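Local coordinates for 2-oxoglutarate carboxylase small subunit (Hydrogenobacter thermophilus, PDB 7KCT), which is the small subunit of a carboxylase, built on the biotin carboxylase plan with a central ATP-grasp domain that holds ADP in this model, at residues G122-K128 / R202-E208; A152-A156 / E182-V186; I230-E234 / R260-S265; G112-V117 / I274-S278. All blocks are in the same frame, centred on the assembly; numbering follows the deposited sequence.

Contact 1: G122-K128 / R202-E208. With ADP (adenosine-5'-diphosphate), chain C; BCT (bicarbonate ion), chain F.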
loop_
_atom_site.group_PDB
_atom_site.type_symbol
_atom_site.label_atom_id
_atom_site.label_comp_id
_atom_site.label_asym_id
_atom_site.label_seq_id
_atom_site.Cartn_x
_atom_site.Cartn_y
_atom_site.Cartn_z
ATOM N N GLY A 122 28.524 -19.257 6.009
ATOM C CA GLY A 122 27.736 -19.723 7.130
ATOM C C GLY A 122 28.421 -19.636 8.461
ATOM O O GLY A 122 27.803 -19.895 9.492
ATOM N N ASP A 123 29.689 -19.272 8.466
ATOM C CA ASP A 123 30.449 -19.096 9.685
ATOM C C ASP A 123 30.953 -17.667 9.663
ATOM O O ASP A 123 31.552 -17.245 8.674
ATOM C CB ASP A 123 31.580 -20.114 9.742
ATOM C CG ASP A 123 32.526 -19.866 10.883
ATOM O OD1 ASP A 123 33.462 -19.051 10.688
ATOM O OD2 ASP A 123 32.327 -20.452 11.978
ATOM N N LYS A 124 30.674 -16.913 10.735
ATOM C CA LYS A 124 30.997 -15.483 10.719
ATOM C C LYS A 124 32.505 -15.249 10.625
ATOM O O LYS A 124 32.950 -14.325 9.945
ATOM C CB LYS A 124 30.444 -14.767 11.966
ATOM C CG LYS A 124 28.893 -14.608 12.052
ATOM C CD LYS A 124 28.466 -13.432 13.016
ATOM C CE LYS A 124 27.003 -13.555 13.462
ATOM N NZ LYS A 124 26.816 -13.693 14.957
ATOM N N ALA A 125 33.291 -16.024 11.368
ATOM C CA ALA A 125 34.746 -15.852 11.359
ATOM C C ALA A 125 35.315 -16.029 9.959
ATOM O O ALA A 125 36.042 -15.169 9.448
ATOM C CB ALA A 125 35.395 -16.839 12.327
ATOM N N ARG A 126 35.019 -17.161 9.330
ATOM C CA ARG A 126 35.426 -17.337 7.939
ATOM C C ARG A 126 34.901 -16.222 7.052
ATOM O O ARG A 126 35.622 -15.736 6.176
ATOM C CB ARG A 126 34.944 -18.702 7.440
ATOM C CG ARG A 126 35.194 -18.975 5.975
ATOM C CD ARG A 126 34.995 -20.424 5.697
ATOM N NE ARG A 126 33.627 -20.926 5.862
ATOM C CZ ARG A 126 33.225 -21.771 6.806
ATOM N NH1 ARG A 126 34.064 -22.222 7.724
ATOM N NH2 ARG A 126 31.958 -22.196 6.813
ATOM N N SER A 127 33.634 -15.802 7.231
ATOM C CA SER A 127 33.105 -14.746 6.358
ATOM C C SER A 127 33.909 -13.449 6.455
ATOM O O SER A 127 34.061 -12.736 5.459
ATOM C CB SER A 127 31.636 -14.396 6.681
ATOM O OG SER A 127 30.887 -15.525 7.060
ATOM N N LYS A 128 34.293 -13.040 7.665
ATOM C CA LYS A 128 35.139 -11.845 7.794
ATOM C C LYS A 128 36.463 -12.005 7.041
ATOM O O LYS A 128 36.940 -11.075 6.371
ATOM C CB LYS A 128 35.448 -11.572 9.271
ATOM C CG LYS A 128 34.282 -11.180 10.140
ATOM C CD LYS A 128 34.695 -11.108 11.604
ATOM C CE LYS A 128 35.304 -9.762 11.958
ATOM N NZ LYS A 128 35.739 -9.770 13.391
ATOM N N ARG A 202 26.781 -25.846 17.534
ATOM C CA ARG A 202 28.221 -25.629 17.529
ATOM C C ARG A 202 28.523 -24.446 18.435
ATOM O O ARG A 202 27.961 -23.364 18.246
ATOM C CB ARG A 202 28.704 -25.387 16.097
ATOM C CG ARG A 202 30.175 -25.045 15.967
ATOM C CD ARG A 202 30.674 -25.272 14.539
ATOM N NE ARG A 202 30.064 -24.374 13.564
ATOM C CZ ARG A 202 30.617 -23.247 13.124
ATOM N NH1 ARG A 202 31.805 -22.847 13.584
ATOM N NH2 ARG A 202 29.981 -22.508 12.224
ATOM N N GLY A 203 29.398 -24.651 19.414
ATOM C CA GLY A 203 29.667 -23.662 20.435
ATOM C C GLY A 203 30.756 -22.661 20.117
ATOM O O GLY A 203 31.076 -21.827 20.968
ATOM N N ASP A 204 31.301 -22.681 18.906
ATOM C CA ASP A 204 32.501 -21.910 18.599
ATOM C C ASP A 204 32.244 -20.408 18.620
ATOM O O ASP A 204 31.309 -19.918 17.977
ATOM C CB ASP A 204 33.030 -22.290 17.220
ATOM C CG ASP A 204 33.252 -23.778 17.063
ATOM O OD1 ASP A 204 33.423 -24.476 18.086
ATOM O OD2 ASP A 204 33.233 -24.251 15.913
ATOM N N LEU A 205 33.128 -19.672 19.293
ATOM C CA LEU A 205 32.991 -18.233 19.445
ATOM C C LEU A 205 34.127 -17.521 18.718
ATOM O O LEU A 205 35.215 -18.072 18.544
ATOM C CB LEU A 205 32.997 -17.839 20.927
ATOM C CG LEU A 205 32.022 -18.611 21.827
ATOM C CD1 LEU A 205 32.262 -18.286 23.289
ATOM C CD2 LEU A 205 30.620 -18.322 21.459
ATOM N N LEU A 206 33.838 -16.317 18.239
ATOM C CA LEU A 206 34.850 -15.356 17.851
ATOM C C LEU A 206 34.777 -14.159 18.797
ATOM O O LEU A 206 33.795 -13.952 19.526
ATOM C CB LEU A 206 34.679 -14.926 16.390
ATOM C CG LEU A 206 33.455 -14.131 15.938
ATOM C CD1 LEU A 206 33.599 -12.673 16.377
ATOM C CD2 LEU A 206 33.286 -14.199 14.450
ATOM N N LEU A 207 35.811 -13.339 18.734
ATOM C CA LEU A 207 35.922 -12.150 19.561
ATOM C C LEU A 207 36.187 -10.983 18.643
ATOM O O LEU A 207 37.024 -11.095 17.745
ATOM C CB LEU A 207 37.054 -12.312 20.578
ATOM C CG LEU A 207 37.256 -11.235 21.643
ATOM C CD1 LEU A 207 38.185 -11.779 22.747
ATOM C CD2 LEU A 207 37.834 -10.009 21.046
ATOM N N GLU A 208 35.474 -9.872 18.844
ATOM C CA GLU A 208 35.816 -8.662 18.134
ATOM C C GLU A 208 35.691 -7.437 19.034
ATOM O O GLU A 208 35.150 -7.490 20.127
ATOM C CB GLU A 208 34.970 -8.498 16.853
ATOM C CG GLU A 208 33.470 -8.573 16.996
ATOM C CD GLU A 208 32.752 -8.496 15.623
ATOM O OE1 GLU A 208 33.224 -9.136 14.651
ATOM O OE2 GLU A 208 31.705 -7.823 15.509
HETATM P PB ADP C . 23.109 -12.065 14.224
HETATM O O1B ADP C . 22.437 -12.698 15.392
HETATM O O2B ADP C . 22.586 -10.916 13.401
HETATM O O3B ADP C . 23.933 -13.019 13.380
HETATM P PA ADP C . 25.138 -10.124 14.088
HETATM O O1A ADP C . 24.611 -9.381 12.913
HETATM O O2A ADP C . 26.647 -10.278 14.194
HETATM O O3A ADP C . 24.537 -11.238 15.009
HETATM O "O5'" ADP C . 25.087 -8.656 15.255
HETATM C "C5'" ADP C . 23.895 -8.627 16.121
HETATM C "C4'" ADP C . 23.764 -7.201 16.484
HETATM O "O4'" ADP C . 24.717 -7.043 17.561
HETATM C "C3'" ADP C . 24.159 -6.283 15.389
HETATM O "O3'" ADP C . 23.002 -5.806 14.690
HETATM C "C2'" ADP C . 24.668 -5.126 16.244
HETATM O "O2'" ADP C . 23.565 -4.409 16.920
HETATM C "C1'" ADP C . 25.391 -5.802 17.374
HETATM N N9 ADP C . 26.823 -6.016 17.054
HETATM C C8 ADP C . 27.428 -7.028 16.297
HETATM N N7 ADP C . 28.778 -6.881 16.270
HETATM C C5 ADP C . 29.032 -5.720 17.002
HETATM C C6 ADP C . 30.231 -5.039 17.333
HETATM N N6 ADP C . 31.425 -5.513 16.887
HETATM N N1 ADP C . 30.210 -3.887 18.051
HETATM C C2 ADP C . 28.976 -3.503 18.460
HETATM N N3 ADP C . 27.767 -4.046 18.238
HETATM C C4 ADP C . 27.833 -5.179 17.494
HETATM C C BCT F . 32.211 -24.245 9.673
HETATM O O1 BCT F . 31.299 -24.529 8.858
HETATM O O2 BCT F . 33.023 -23.319 9.784
HETATM O O3 BCT F . 32.278 -25.198 10.749
#
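In the nucleotide site of the ATP-grasp domain, the capped start of helix 124-133 meets strand 205-209 and the loop leading into it through two salt bridges, Asp-123 with Arg-202 and Lys-128 with Glu-208. Arg-202 comes end-on to the carboxylate, NH1 and NH2 both giving to the single oxygen OD2 of Asp-123, with NH1 at 2.9 Å from OD2. The two flat groups are nearly coplanar. Ser-168 also bonds to OD2, while the other oxygen, OD1, caps the helix by accepting from N of Arg-126. NH1 of Arg-202 reaches OD2 of Asp-204 as well, 3.1 Å away, so the guanidinium is fixed along its edge; over the centre of one face sits O3 of the bicarbonate ion, whose O2 takes a bond from Arg-126 NH1 (2.6 Å).

Between the two bridges, CD2 of Leu-206 packs on the first helical turn, 3.6 Å from N of Ala-125. Farther along, NZ of Lys-128 gives to OE1 of Glu-208 at 2.9 Å. The chain of Glu-208 runs extended beyond CG (chi2 -176°), which carries OE2 to the adenine of ADP: N6 donates to OE2 over 2.7 Å in a nearly straight bond (173°). Lys-166 makes a salt bridge to the same oxygen. Strand 205-209 is an outermost strand of its three-stranded sheet, paired with strand 163-167, and Leu-205 on its other side leans on helix 182-200.

Contact 2: A152-A156 / E182-V186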
loop_
_atom_site.group_PDB
_atom_site.type_symbol
_atom_site.label_atom_id
_atom_site.label_comp_id
_atom_site.label_asym_id
_atom_site.label_seq_id
_atom_site.Cartn_x
_atom_site.Cartn_y
_atom_site.Cartn_z
ATOM N N ALA A 152 41.202 -16.359 24.551
ATOM C CA ALA A 152 40.332 -15.182 24.547
ATOM C C ALA A 152 40.962 -14.049 25.340
ATOM O O ALA A 152 40.998 -12.893 24.877
ATOM C CB ALA A 152 38.932 -15.571 25.069
ATOM N N LYS A 153 41.483 -14.382 26.544
ATOM C CA LYS A 153 42.083 -13.363 27.428
ATOM C C LYS A 153 43.226 -12.667 26.735
ATOM O O LYS A 153 43.334 -11.435 26.780
ATOM C CB LYS A 153 42.499 -13.932 28.778
ATOM C CG LYS A 153 41.343 -14.703 29.387
ATOM C CD LYS A 153 41.490 -14.987 30.864
ATOM C CE LYS A 153 42.722 -15.689 31.041
ATOM N NZ LYS A 153 42.753 -16.744 32.074
ATOM N N ARG A 154 44.044 -13.440 26.019
ATOM C CA ARG A 154 45.193 -12.887 25.333
ATOM C C ARG A 154 44.774 -11.940 24.220
ATOM O O ARG A 154 45.311 -10.839 24.109
ATOM C CB ARG A 154 46.060 -14.022 24.785
ATOM C CG ARG A 154 47.093 -13.529 23.745
ATOM C CD ARG A 154 47.923 -14.667 23.116
ATOM N NE ARG A 154 47.228 -15.523 22.148
ATOM C CZ ARG A 154 47.137 -15.277 20.841
ATOM N NH1 ARG A 154 47.669 -14.176 20.321
ATOM N NH2 ARG A 154 46.501 -16.132 20.043
ATOM N N ILE A 155 43.817 -12.344 23.385
ATOM C CA ILE A 155 43.422 -11.507 22.276
ATOM C C ILE A 155 42.633 -10.307 22.785
ATOM O O ILE A 155 42.697 -9.219 22.200
ATOM C CB ILE A 155 42.597 -12.328 21.272
ATOM C CG1 ILE A 155 43.361 -13.576 20.810
ATOM C CG2 ILE A 155 42.207 -11.449 20.093
ATOM C CD1 ILE A 155 42.559 -14.427 19.819
ATOM N N ALA A 156 41.866 -10.477 23.864
ATOM C CA ALA A 156 41.164 -9.340 24.449
ATOM C C ALA A 156 42.129 -8.208 24.772
ATOM O O ALA A 156 41.953 -7.065 24.327
ATOM C CB ALA A 156 40.425 -9.770 25.713
ATOM N N GLU A 182 38.250 -8.498 32.053
ATOM C CA GLU A 182 38.571 -9.915 31.979
ATOM C C GLU A 182 37.631 -10.735 32.844
ATOM O O GLU A 182 37.344 -11.896 32.527
ATOM C CB GLU A 182 40.023 -10.160 32.397
ATOM C CG GLU A 182 40.454 -11.572 32.076
ATOM C CD GLU A 182 41.945 -11.784 32.074
ATOM O OE1 GLU A 182 42.421 -12.562 32.919
ATOM O OE2 GLU A 182 42.643 -11.228 31.196
ATOM N N GLU A 183 37.141 -10.162 33.938
ATOM C CA GLU A 183 36.179 -10.890 34.758
ATOM C C GLU A 183 34.918 -11.208 33.960
ATOM O O GLU A 183 34.382 -12.319 34.054
ATOM C CB GLU A 183 35.853 -10.085 36.026
ATOM N N GLU A 184 34.448 -10.255 33.139
ATOM C CA GLU A 184 33.220 -10.479 32.378
ATOM C C GLU A 184 33.462 -11.456 31.230
ATOM O O GLU A 184 32.614 -12.302 30.932
ATOM C CB GLU A 184 32.678 -9.149 31.846
ATOM C CG GLU A 184 32.164 -8.172 32.910
ATOM C CD GLU A 184 31.365 -6.982 32.345
ATOM O OE1 GLU A 184 30.561 -6.391 33.109
ATOM O OE2 GLU A 184 31.541 -6.617 31.157
ATOM N N LEU A 185 34.615 -11.341 30.569
ATOM C CA LEU A 185 34.965 -12.239 29.466
ATOM C C LEU A 185 34.897 -13.711 29.858
ATOM O O LEU A 185 34.363 -14.544 29.118
ATOM C CB LEU A 185 36.379 -11.920 28.981
ATOM C CG LEU A 185 36.922 -12.677 27.770
ATOM C CD1 LEU A 185 36.247 -12.097 26.524
ATOM C CD2 LEU A 185 38.430 -12.587 27.691
ATOM N N VAL A 186 35.504 -14.061 30.991
ATOM C CA VAL A 186 35.553 -15.456 31.411
ATOM C C VAL A 186 34.154 -15.953 31.736
ATOM O O VAL A 186 33.762 -17.051 31.316
ATOM C CB VAL A 186 36.523 -15.623 32.593
ATOM C CG1 VAL A 186 36.461 -17.056 33.083
ATOM C CG2 VAL A 186 37.923 -15.197 32.160
HETATM O O HOH W 1 41.986 -10.127 28.903
#
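Lys-153, Leu-185 and Glu-182 carry this helix-helix contact, in which the short segments 152-156 and 182-186 cross at 140° with their axes 10.5 Å apart. The aliphatic part of Lys-153 does the lysine's work here. Its chain lies across the glutamate at about a right angle, bringing CD to 3.3 Å from OE1 of Glu-182, and the same methylene rests on CG2 of Val-186. The bends further along the lysine leave NZ 4.3 Å from OE1 of Glu-182, beyond a salt bridge, so any attraction between the charges is probably modest. A firmer polar link is made through one water, which donates both to O of Lys-153 (2.8 Å) and to OE2 of Glu-182 (2.6 Å), tying the carboxylate to the backbone of the facing helix.

Leu-185 is the buried apolar side chain of the contact. With its CG anti to the backbone N (chi1 -176°), it reaches across and sets CD2 against the helix backbone, 3.7 Å from N of Lys-153. That one methyl also touches the CB atoms of Ala-152 and Ala-156, each at 4.0 Å; these two small side chains, one turn apart, let the leucine come close to the helix. Leu-185 packs as well on Tyr-161 and on Val-163 and Leu-165 of strand 163-167, placing helix 182-200 on the three-stranded antiparallel sheet, while Leu-207 of strand 205-209 packs on Ala-152 and Ala-156 of helix 149-159.

Contact 3: I230-E234 / R260-S265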
loop_
_atom_site.group_PDB
_atom_site.type_symbol
_atom_site.label_atom_id
_atom_site.label_comp_id
_atom_site.label_asym_id
_atom_site.label_seq_id
_atom_site.Cartn_x
_atom_site.Cartn_y
_atom_site.Cartn_z
ATOM N N ILE A 230 24.421 -6.135 -8.742
ATOM C CA ILE A 230 24.208 -4.740 -8.376
ATOM C C ILE A 230 23.936 -4.663 -6.873
ATOM O O ILE A 230 23.654 -5.666 -6.206
ATOM C CB ILE A 230 23.060 -4.079 -9.163
ATOM C CG1 ILE A 230 21.726 -4.767 -8.882
ATOM C CG2 ILE A 230 23.328 -4.069 -10.686
ATOM C CD1 ILE A 230 20.542 -4.087 -9.562
ATOM N N HIS A 231 24.041 -3.454 -6.333
ATOM C CA HIS A 231 23.605 -3.183 -4.974
ATOM C C HIS A 231 22.354 -2.315 -5.033
ATOM O O HIS A 231 22.095 -1.616 -6.024
ATOM C CB HIS A 231 24.712 -2.519 -4.116
ATOM C CG HIS A 231 24.999 -1.104 -4.478
ATOM N ND1 HIS A 231 24.179 -0.068 -4.099
ATOM C CD2 HIS A 231 26.057 -0.533 -5.113
ATOM C CE1 HIS A 231 24.665 1.072 -4.551
ATOM N NE2 HIS A 231 25.820 0.820 -5.147
ATOM N N LEU A 232 21.527 -2.435 -4.005
ATOM C CA LEU A 232 20.323 -1.630 -3.900
ATOM C C LEU A 232 20.432 -0.722 -2.688
ATOM O O LEU A 232 19.470 -0.497 -1.967
ATOM C CB LEU A 232 19.068 -2.509 -3.849
ATOM C CG LEU A 232 18.846 -3.364 -5.109
ATOM C CD1 LEU A 232 17.640 -4.317 -4.932
ATOM C CD2 LEU A 232 18.668 -2.452 -6.357
ATOM N N GLY A 233 21.627 -0.162 -2.464
ATOM C CA GLY A 233 21.758 0.776 -1.397
ATOM C C GLY A 233 21.651 0.088 -0.057
ATOM O O GLY A 233 21.709 -1.134 0.071
ATOM N N GLU A 234 21.527 0.917 0.971
ATOM C CA GLU A 234 21.635 0.439 2.331
ATOM C C GLU A 234 20.370 0.733 3.135
ATOM O O GLU A 234 19.469 1.454 2.708
ATOM C CB GLU A 234 22.878 1.044 3.006
ATOM C CG GLU A 234 22.727 2.394 3.641
ATOM C CD GLU A 234 22.498 3.506 2.674
ATOM O OE1 GLU A 234 22.364 4.632 3.181
ATOM O OE2 GLU A 234 22.432 3.290 1.439
ATOM N N ARG A 260 27.689 6.019 -0.162
ATOM C CA ARG A 260 26.777 4.974 -0.611
ATOM C C ARG A 260 27.388 4.206 -1.770
ATOM O O ARG A 260 27.479 2.980 -1.735
ATOM C CB ARG A 260 25.432 5.581 -1.009
ATOM C CG ARG A 260 24.329 4.555 -1.431
ATOM C CD ARG A 260 22.914 5.197 -1.455
ATOM N NE ARG A 260 22.571 5.644 -0.103
ATOM C CZ ARG A 260 22.432 6.914 0.265
ATOM N NH1 ARG A 260 22.561 7.878 -0.624
ATOM N NH2 ARG A 260 22.151 7.210 1.529
ATOM N N GLU A 261 27.867 4.917 -2.783
ATOM C CA GLU A 261 28.446 4.236 -3.937
ATOM C C GLU A 261 29.819 3.634 -3.642
ATOM O O GLU A 261 30.149 2.582 -4.190
ATOM C CB GLU A 261 28.507 5.198 -5.099
ATOM C CG GLU A 261 27.122 5.677 -5.523
ATOM C CD GLU A 261 26.225 4.538 -6.054
ATOM O OE1 GLU A 261 24.981 4.654 -5.946
ATOM O OE2 GLU A 261 26.760 3.526 -6.580
ATOM N N TYR A 262 30.615 4.243 -2.762
ATOM C CA TYR A 262 31.903 3.658 -2.399
ATOM C C TYR A 262 31.713 2.331 -1.686
ATOM O O TYR A 262 32.256 1.303 -2.096
ATOM C CB TYR A 262 32.706 4.628 -1.513
ATOM C CG TYR A 262 33.906 3.975 -0.874
ATOM C CD1 TYR A 262 35.092 3.791 -1.576
ATOM C CD2 TYR A 262 33.852 3.514 0.420
ATOM C CE1 TYR A 262 36.202 3.157 -0.982
ATOM C CE2 TYR A 262 34.925 2.883 1.002
ATOM C CZ TYR A 262 36.107 2.725 0.302
ATOM O OH TYR A 262 37.173 2.102 0.916
ATOM N N TYR A 263 30.957 2.339 -0.581
ATOM C CA TYR A 263 30.760 1.103 0.145
ATOM C C TYR A 263 29.951 0.114 -0.676
ATOM O O TYR A 263 30.188 -1.092 -0.592
ATOM C CB TYR A 263 30.064 1.358 1.474
ATOM C CG TYR A 263 30.981 1.900 2.531
ATOM C CD1 TYR A 263 31.989 1.102 3.062
ATOM C CD2 TYR A 263 30.816 3.189 3.032
ATOM C CE1 TYR A 263 32.832 1.576 4.047
ATOM C CE2 TYR A 263 31.654 3.673 4.021
ATOM C CZ TYR A 263 32.648 2.857 4.530
ATOM O OH TYR A 263 33.470 3.319 5.517
ATOM N N GLY A 264 29.036 0.612 -1.510
ATOM C CA GLY A 264 28.269 -0.270 -2.370
ATOM C C GLY A 264 29.113 -0.954 -3.433
ATOM O O GLY A 264 28.880 -2.129 -3.755
ATOM N N SER A 265 30.130 -0.254 -3.954
ATOM C CA SER A 265 31.029 -0.854 -4.940
ATOM C C SER A 265 31.833 -1.978 -4.325
ATOM O O SER A 265 32.047 -3.015 -4.962
ATOM C CB SER A 265 31.941 0.209 -5.557
ATOM O OG SER A 265 31.223 0.952 -6.538
#
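The imidazole of His-231 has CA of Gly-264 over one face, a CH-pi contact with CA 3.9 Å from the ring centroid and displaced toward the rim. At its edge, two polar partners lie close to the ring plane. NE2 donates to OE2 of Glu-261 over 3.2 Å, arriving from above the carboxylate plane, and ring and carboxylate are turned 42° against each other. ND1 accepts from N of Gly-233 at 3.0 Å. With both ring nitrogens engaged, the rotation of the imidazole is fixed, and the bond from Gly-233 indicates that ND1 carries no proton.

The contact lays helix 257-273 across strand 229-236, an outermost strand of the four-stranded antiparallel sheet in the ATP-grasp domain; the short segments run at 126° to each other. His-231 points its CB at the helix, and Gly-264, lacking a side chain, lets the ring lie directly against the helix backbone.

The other flat pair is Arg-260 and Glu-234, their planes nearly coplanar. The arginine grips side-on: NE gives to OE2 of Glu-234 at 2.8 Å and NH2 to OE1 of Glu-234 at 3.1 Å, each oxygen using its syn lone pair. A bend at chi3 (-62°) turns the guanidinium edge to the acid. OE1 of Glu-234 is also bonded to Ser-252 OG, while the side chain of Arg-260 packs on Pro-251 and Phe-338.

Contact 4: G112-V117 / I274-S278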
loop_
_atom_site.group_PDB
_atom_site.type_symbol
_atom_site.label_atom_id
_atom_site.label_comp_id
_atom_site.label_asym_id
_atom_site.label_seq_id
_atom_site.Cartn_x
_atom_site.Cartn_y
_atom_site.Cartn_z
ATOM N N GLY A 112 17.756 -19.119 -4.398
ATOM C CA GLY A 112 18.754 -18.666 -3.455
ATOM C C GLY A 112 20.122 -18.791 -4.103
ATOM O O GLY A 112 20.223 -19.118 -5.290
ATOM N N PRO A 113 21.194 -18.467 -3.378
ATOM C CA PRO A 113 22.536 -18.533 -3.978
ATOM C C PRO A 113 22.988 -19.994 -4.004
ATOM O O PRO A 113 22.371 -20.872 -3.415
ATOM C CB PRO A 113 23.396 -17.638 -3.056
ATOM C CG PRO A 113 22.724 -17.720 -1.721
ATOM C CD PRO A 113 21.213 -17.886 -2.020
ATOM N N HIS A 114 24.079 -20.260 -4.705
ATOM C CA HIS A 114 24.593 -21.624 -4.724
ATOM C C HIS A 114 24.838 -22.171 -3.326
ATOM O O HIS A 114 25.322 -21.469 -2.433
ATOM C CB HIS A 114 25.879 -21.660 -5.558
ATOM C CG HIS A 114 26.262 -23.031 -5.983
ATOM N ND1 HIS A 114 26.920 -23.898 -5.145
ATOM C CD2 HIS A 114 25.902 -23.755 -7.063
ATOM C CE1 HIS A 114 27.075 -25.059 -5.755
ATOM N NE2 HIS A 114 26.430 -25.011 -6.903
ATOM N N TRP A 115 24.560 -23.459 -3.144
ATOM C CA TRP A 115 24.794 -24.025 -1.834
ATOM C C TRP A 115 26.257 -23.924 -1.358
ATOM O O TRP A 115 26.469 -23.968 -0.164
ATOM C CB TRP A 115 24.376 -25.488 -1.771
ATOM C CG TRP A 115 25.230 -26.423 -2.586
ATOM C CD1 TRP A 115 25.011 -26.817 -3.880
ATOM C CD2 TRP A 115 26.429 -27.099 -2.160
ATOM N NE1 TRP A 115 26.005 -27.691 -4.288
ATOM C CE2 TRP A 115 26.884 -27.882 -3.255
ATOM C CE3 TRP A 115 27.153 -27.126 -0.968
ATOM C CZ2 TRP A 115 28.038 -28.669 -3.185
ATOM C CZ3 TRP A 115 28.303 -27.909 -0.909
ATOM C CH2 TRP A 115 28.719 -28.681 -2.007
ATOM N N LYS A 116 27.253 -23.807 -2.220
ATOM C CA LYS A 116 28.616 -23.681 -1.740
ATOM C C LYS A 116 28.865 -22.331 -1.094
ATOM O O LYS A 116 29.726 -22.216 -0.211
ATOM C CB LYS A 116 29.588 -23.821 -2.891
ATOM C CG LYS A 116 29.866 -25.174 -3.407
ATOM C CD LYS A 116 30.858 -24.969 -4.560
ATOM C CE LYS A 116 30.732 -26.129 -5.560
ATOM N NZ LYS A 116 32.092 -26.657 -5.895
ATOM N N VAL A 117 28.237 -21.277 -1.622
ATOM C CA VAL A 117 28.376 -19.952 -1.006
ATOM C C VAL A 117 27.634 -19.887 0.320
ATOM O O VAL A 117 28.092 -19.255 1.279
ATOM C CB VAL A 117 27.906 -18.848 -1.964
ATOM C CG1 VAL A 117 28.256 -17.491 -1.386
ATOM C CG2 VAL A 117 28.553 -19.028 -3.292
ATOM N N ILE A 274 33.001 -14.102 -4.697
ATOM C CA ILE A 274 32.564 -15.404 -4.198
ATOM C C ILE A 274 31.469 -16.000 -5.085
ATOM O O ILE A 274 30.827 -16.987 -4.706
ATOM C CB ILE A 274 32.096 -15.327 -2.728
ATOM C CG1 ILE A 274 30.863 -14.440 -2.573
ATOM C CG2 ILE A 274 33.208 -14.833 -1.816
ATOM C CD1 ILE A 274 30.295 -14.428 -1.163
ATOM N N GLY A 275 31.249 -15.410 -6.247
ATOM C CA GLY A 275 30.211 -15.856 -7.158
ATOM C C GLY A 275 28.816 -15.840 -6.557
ATOM O O GLY A 275 28.107 -16.847 -6.631
ATOM N N TYR A 276 28.405 -14.702 -5.981
ATOM C CA TYR A 276 27.082 -14.591 -5.366
ATOM C C TYR A 276 26.053 -14.311 -6.454
ATOM O O TYR A 276 26.286 -13.496 -7.342
ATOM C CB TYR A 276 27.028 -13.459 -4.302
ATOM C CG TYR A 276 25.867 -13.647 -3.335
ATOM C CD1 TYR A 276 25.968 -14.529 -2.298
ATOM C CD2 TYR A 276 24.660 -12.957 -3.485
ATOM C CE1 TYR A 276 24.932 -14.759 -1.451
ATOM C CE2 TYR A 276 23.584 -13.188 -2.593
ATOM C CZ TYR A 276 23.740 -14.103 -1.601
ATOM O OH TYR A 276 22.758 -14.420 -0.666
ATOM N N TYR A 277 24.877 -14.948 -6.350
ATOM C CA TYR A 277 23.704 -14.537 -7.114
ATOM C C TYR A 277 22.460 -14.735 -6.243
ATOM O O TYR A 277 22.520 -15.326 -5.164
ATOM C CB TYR A 277 23.580 -15.284 -8.477
ATOM C CG TYR A 277 23.658 -16.809 -8.440
ATOM C CD1 TYR A 277 22.622 -17.556 -7.899
ATOM C CD2 TYR A 277 24.737 -17.501 -9.029
ATOM C CE1 TYR A 277 22.670 -18.941 -7.873
ATOM C CE2 TYR A 277 24.803 -18.912 -9.005
ATOM C CZ TYR A 277 23.762 -19.621 -8.438
ATOM O OH TYR A 277 23.790 -21.004 -8.397
ATOM N N SER A 278 21.337 -14.208 -6.719
ATOM C CA SER A 278 20.089 -14.132 -5.961
ATOM C C SER A 278 20.272 -12.940 -5.025
ATOM O O SER A 278 21.163 -12.107 -5.250
ATOM C CB SER A 278 19.761 -15.395 -5.173
ATOM O OG SER A 278 18.404 -15.290 -4.734
HETATM O O HOH W 2 25.599 -18.060 -5.582
#
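Pro-113 and Val-117 pack against the Schellman turn that ends helix 257-273, where Gly-275, at positive phi, is the C-prime residue. This joins the start of helix 115-120 to the link leading into strand 278-286. The tight part is largely apolar: CB of Pro-113 stands over one face of the Tyr-276 ring, 4.1 Å from its centroid in a CH-pi contact, and Val-117 CG1 meets the edge of that ring. The same methyl touches CD1 of Ile-274 at 3.7 Å. Tyr-276 OH is bonded to Ala-279 O, which fixes the far end of the ring.

The side with Tyr-277 and His-114 is partly exposed and water-mediated. Tyr-277 is still well packed where CE1 meets Gly-112 O (3.6 Å), and its OH lies at the edge of the His-114 ring, 3.7 Å from CD2 of His-114, whose ND1 caps the helix at N of Lys-116. A water over the centre of the Tyr-277 ring bridges the backbones, accepting from His-114 N at 2.8 Å and donating to Gly-275 O at 3.0 Å.

From the N terminus, residues 112-117 come first and wait longest for their partner: contact 4 closes only at 274-278, and the other three contacts all fall within its span. It joins the biotin carboxylase N-terminal domain to the ATP-grasp domain. Contact 1 starts next, at 122-128, and closes at 202-208; contact 2, 152-156 with 182-186, lies wholly between its ends. These two touch, through CD1 of Leu-207 packing on the 152-156 helix and on Leu-185. Contact 3 follows in series, tying helix 257-273 to strand 229-236 of a different sheet, its centre about 25 Å from that of contact 1. No two of the spans cross.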